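PDB 3KE7: putative ketosteroid isomerase from Parabacteroides distasonis ATCC 8503, which is of unconfirmed function, but has an NTF2-like, SnoaL-type fold and may act as an isomerase on steroid-like substrates. Local coordinates for residues 43-48 and 61-66. Residues are numbered along the deposited sequence; the frame is centred on the assembly and turned at random.
Sequences VIYFDP and RTYYKG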
loop_
_atom_site.group_PDB
_atom_site.type_symbol
_atom_site.label_atom_id
_atom_site.label_comp_id
_atom_site.label_asym_id
_atom_site.label_seq_id
_atom_site.Cartn_x
_atom_site.Cartn_y
_atom_site.Cartn_z
ATOM N N VAL B 43 -0.932 12.933 0.560
ATOM C CA VAL B 43 -0.726 11.732 -0.217
ATOM C C VAL B 43 0.764 11.333 -0.276
ATOM O O VAL B 43 1.646 12.171 -0.368
ATOM C CB VAL B 43 -1.312 11.927 -1.634
ATOM C CG1 VAL B 43 -0.523 13.061 -2.420
ATOM C CG2 VAL B 43 -1.334 10.625 -2.412
ATOM N N ILE B 44 0.994 10.035 -0.233
ATOM C CA ILE B 44 2.284 9.426 -0.426
ATOM C C ILE B 44 2.151 8.572 -1.681
ATOM O O ILE B 44 1.206 7.827 -1.839
ATOM C CB ILE B 44 2.674 8.529 0.782
ATOM C CG1 ILE B 44 2.691 9.302 2.093
ATOM C CG2 ILE B 44 4.002 7.805 0.530
ATOM C CD1 ILE B 44 3.646 10.376 2.152
ATOM N N TYR B 45 3.156 8.601 -2.540
ATOM C CA TYR B 45 3.108 7.906 -3.831
ATOM C C TYR B 45 4.443 7.250 -4.200
ATOM O O TYR B 45 5.532 7.834 -4.033
ATOM C CB TYR B 45 2.784 8.963 -4.919
ATOM C CG TYR B 45 2.787 8.475 -6.364
ATOM C CD1 TYR B 45 3.967 8.361 -7.049
ATOM C CD2 TYR B 45 1.583 8.188 -7.066
ATOM C CE1 TYR B 45 4.004 7.933 -8.334
ATOM C CE2 TYR B 45 1.612 7.778 -8.360
ATOM C CZ TYR B 45 2.849 7.614 -8.989
ATOM O OH TYR B 45 2.887 7.199 -10.318
ATOM N N PHE B 46 4.349 6.006 -4.683
ATOM C CA PHE B 46 5.445 5.267 -5.245
ATOM C C PHE B 46 5.108 4.797 -6.658
ATOM O O PHE B 46 3.988 4.387 -6.941
ATOM C CB PHE B 46 5.708 3.940 -4.504
ATOM C CG PHE B 46 6.059 4.021 -3.050
ATOM C CD1 PHE B 46 7.385 4.104 -2.617
ATOM C CD2 PHE B 46 5.087 3.874 -2.078
ATOM C CE1 PHE B 46 7.721 4.026 -1.251
ATOM C CE2 PHE B 46 5.475 3.827 -0.706
ATOM C CZ PHE B 46 6.755 3.881 -0.327
ATOM N N ASP B 47 6.135 4.759 -7.510
ATOM C CA ASP B 47 6.036 4.053 -8.781
ATOM C C ASP B 47 7.450 3.630 -9.165
ATOM O O ASP B 47 8.392 4.004 -8.506
ATOM C CB ASP B 47 5.280 4.806 -9.906
ATOM C CG ASP B 47 6.062 5.926 -10.555
ATOM O OD1 ASP B 47 7.315 5.925 -10.606
ATOM O OD2 ASP B 47 5.374 6.817 -11.173
ATOM N N PRO B 48 7.593 2.817 -10.183
ATOM C CA PRO B 48 8.916 2.259 -10.494
ATOM C C PRO B 48 9.939 3.213 -11.011
ATOM O O PRO B 48 11.087 2.779 -11.189
ATOM C CB PRO B 48 8.601 1.201 -11.565
ATOM C CG PRO B 48 7.207 0.823 -11.309
ATOM C CD PRO B 48 6.547 2.108 -10.944
ATOM N N ARG B 61 1.535 16.643 -7.731
ATOM C CA ARG B 61 1.102 17.527 -8.806
ATOM C C ARG B 61 2.251 17.838 -9.746
ATOM O O ARG B 61 2.106 17.694 -10.952
ATOM C CB ARG B 61 0.482 18.798 -8.237
ATOM C CG ARG B 61 -0.017 19.702 -9.328
ATOM C CD ARG B 61 -0.395 21.091 -8.793
ATOM N NE ARG B 61 -1.077 20.994 -7.516
ATOM C CZ ARG B 61 -2.349 20.665 -7.351
ATOM N NH1 ARG B 61 -3.133 20.399 -8.402
ATOM N NH2 ARG B 61 -2.848 20.604 -6.109
ATOM N N THR B 62 3.384 18.237 -9.218
ATOM C CA THR B 62 4.568 18.515 -10.029
ATOM C C THR B 62 4.985 17.323 -10.874
ATOM O O THR B 62 5.299 17.458 -12.058
ATOM C CB THR B 62 5.721 18.965 -9.106
ATOM O OG1 THR B 62 5.287 20.152 -8.435
ATOM C CG2 THR B 62 7.013 19.247 -9.918
ATOM N N TYR B 63 4.965 16.130 -10.283
ATOM C CA TYR B 63 5.305 14.913 -11.002
ATOM C C TYR B 63 4.305 14.641 -12.157
ATOM O O TYR B 63 4.685 14.396 -13.312
ATOM C CB TYR B 63 5.310 13.744 -10.018
ATOM C CG TYR B 63 5.666 12.425 -10.614
ATOM C CD1 TYR B 63 6.891 12.231 -11.209
ATOM C CD2 TYR B 63 4.783 11.350 -10.560
ATOM C CE1 TYR B 63 7.227 11.007 -11.754
ATOM C CE2 TYR B 63 5.127 10.121 -11.048
ATOM C CZ TYR B 63 6.347 9.968 -11.675
ATOM O OH TYR B 63 6.730 8.750 -12.249
ATOM N N TYR B 64 3.019 14.724 -11.836
ATOM C CA TYR B 64 1.982 14.454 -12.815
ATOM C C TYR B 64 1.929 15.479 -13.941
ATOM O O TYR B 64 1.555 15.157 -15.077
ATOM C CB TYR B 64 0.590 14.372 -12.117
ATOM C CG TYR B 64 0.171 12.994 -11.760
ATOM C CD1 TYR B 64 0.664 12.352 -10.668
ATOM C CD2 TYR B 64 -0.746 12.340 -12.542
ATOM C CE1 TYR B 64 0.257 11.079 -10.330
ATOM C CE2 TYR B 64 -1.159 11.051 -12.244
ATOM C CZ TYR B 64 -0.665 10.428 -11.135
ATOM O OH TYR B 64 -1.102 9.123 -10.893
ATOM N N LYS B 65 2.372 16.701 -13.671
ATOM C CA LYS B 65 2.423 17.718 -14.710
ATOM C C LYS B 65 3.354 17.308 -15.848
ATOM O O LYS B 65 3.179 17.776 -16.964
ATOM C CB LYS B 65 2.908 19.045 -14.141
ATOM C CG LYS B 65 1.847 19.787 -13.351
ATOM C CD LYS B 65 2.405 21.013 -12.554
ATOM C CE LYS B 65 3.202 21.954 -13.392
ATOM N NZ LYS B 65 2.343 22.782 -14.327
ATOM N N GLY B 66 4.302 16.424 -15.580
ATOM C CA GLY B 66 5.263 15.995 -16.594
ATOM C C GLY B 66 4.875 14.714 -17.297
ATOM O O GLY B 66 5.571 14.293 -18.204
HETATM O O HOH W 1 0.685 7.306 -12.058
#
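Asp47 OD2 takes two hydroxyl hydrogens at once, one from each side of the interface between strand 43-46 and helix 57-65. Tyr63 OH, coming off the helix, donates to the syn lone pair of Asp47 OD2, 2.6 Å away, while Tyr45 OH donates to the same oxygen on the anti side at 2.7 Å, 18° out of the carboxylate plane. The other oxygen, OD1, is held by the backbone N of Ser49, which helps fix the rotation of the carboxylate; Ser49 OG is bonded to Tyr63 OH as well. Asp47 and Tyr63 reach for each other from opposite directions, and the carboxylate is turned 53° from the phenol ring. Tyr63 reaches the strand with its CG anti to the backbone N (chi1 -179°), which carries the ring out from the helix.

The Tyr45 and Tyr63 side chains cross at about a right angle. Their rings meet obliquely, Tyr45 CE1 lying 3.7 Å from Tyr63 CE2. Tyr45 CE2, across the ring from CE1, meets the edge of the Tyr64 ring, 4.1 Å from Tyr64 CE1. A water donates to Tyr45 OH and is also hydrogen-bonded to Tyr64 OH, 2.8 Å away, so the chain of polar links runs from Asp47 through Tyr45 to Tyr64, whose side chain lies near the bound bicine. With an alanine here the carboxylate is gone, and the hydroxyls of Tyr45 and Tyr63 would probably lose the acceptor they share, leaving both free to turn to other partners. Two hydroxyls share OD2 and Ser49 N takes OD1, so both carboxylate oxygens are engaged, and this hydroxyl network links the helix to the strand beside the ligand pocket of this SnoaL-like fold.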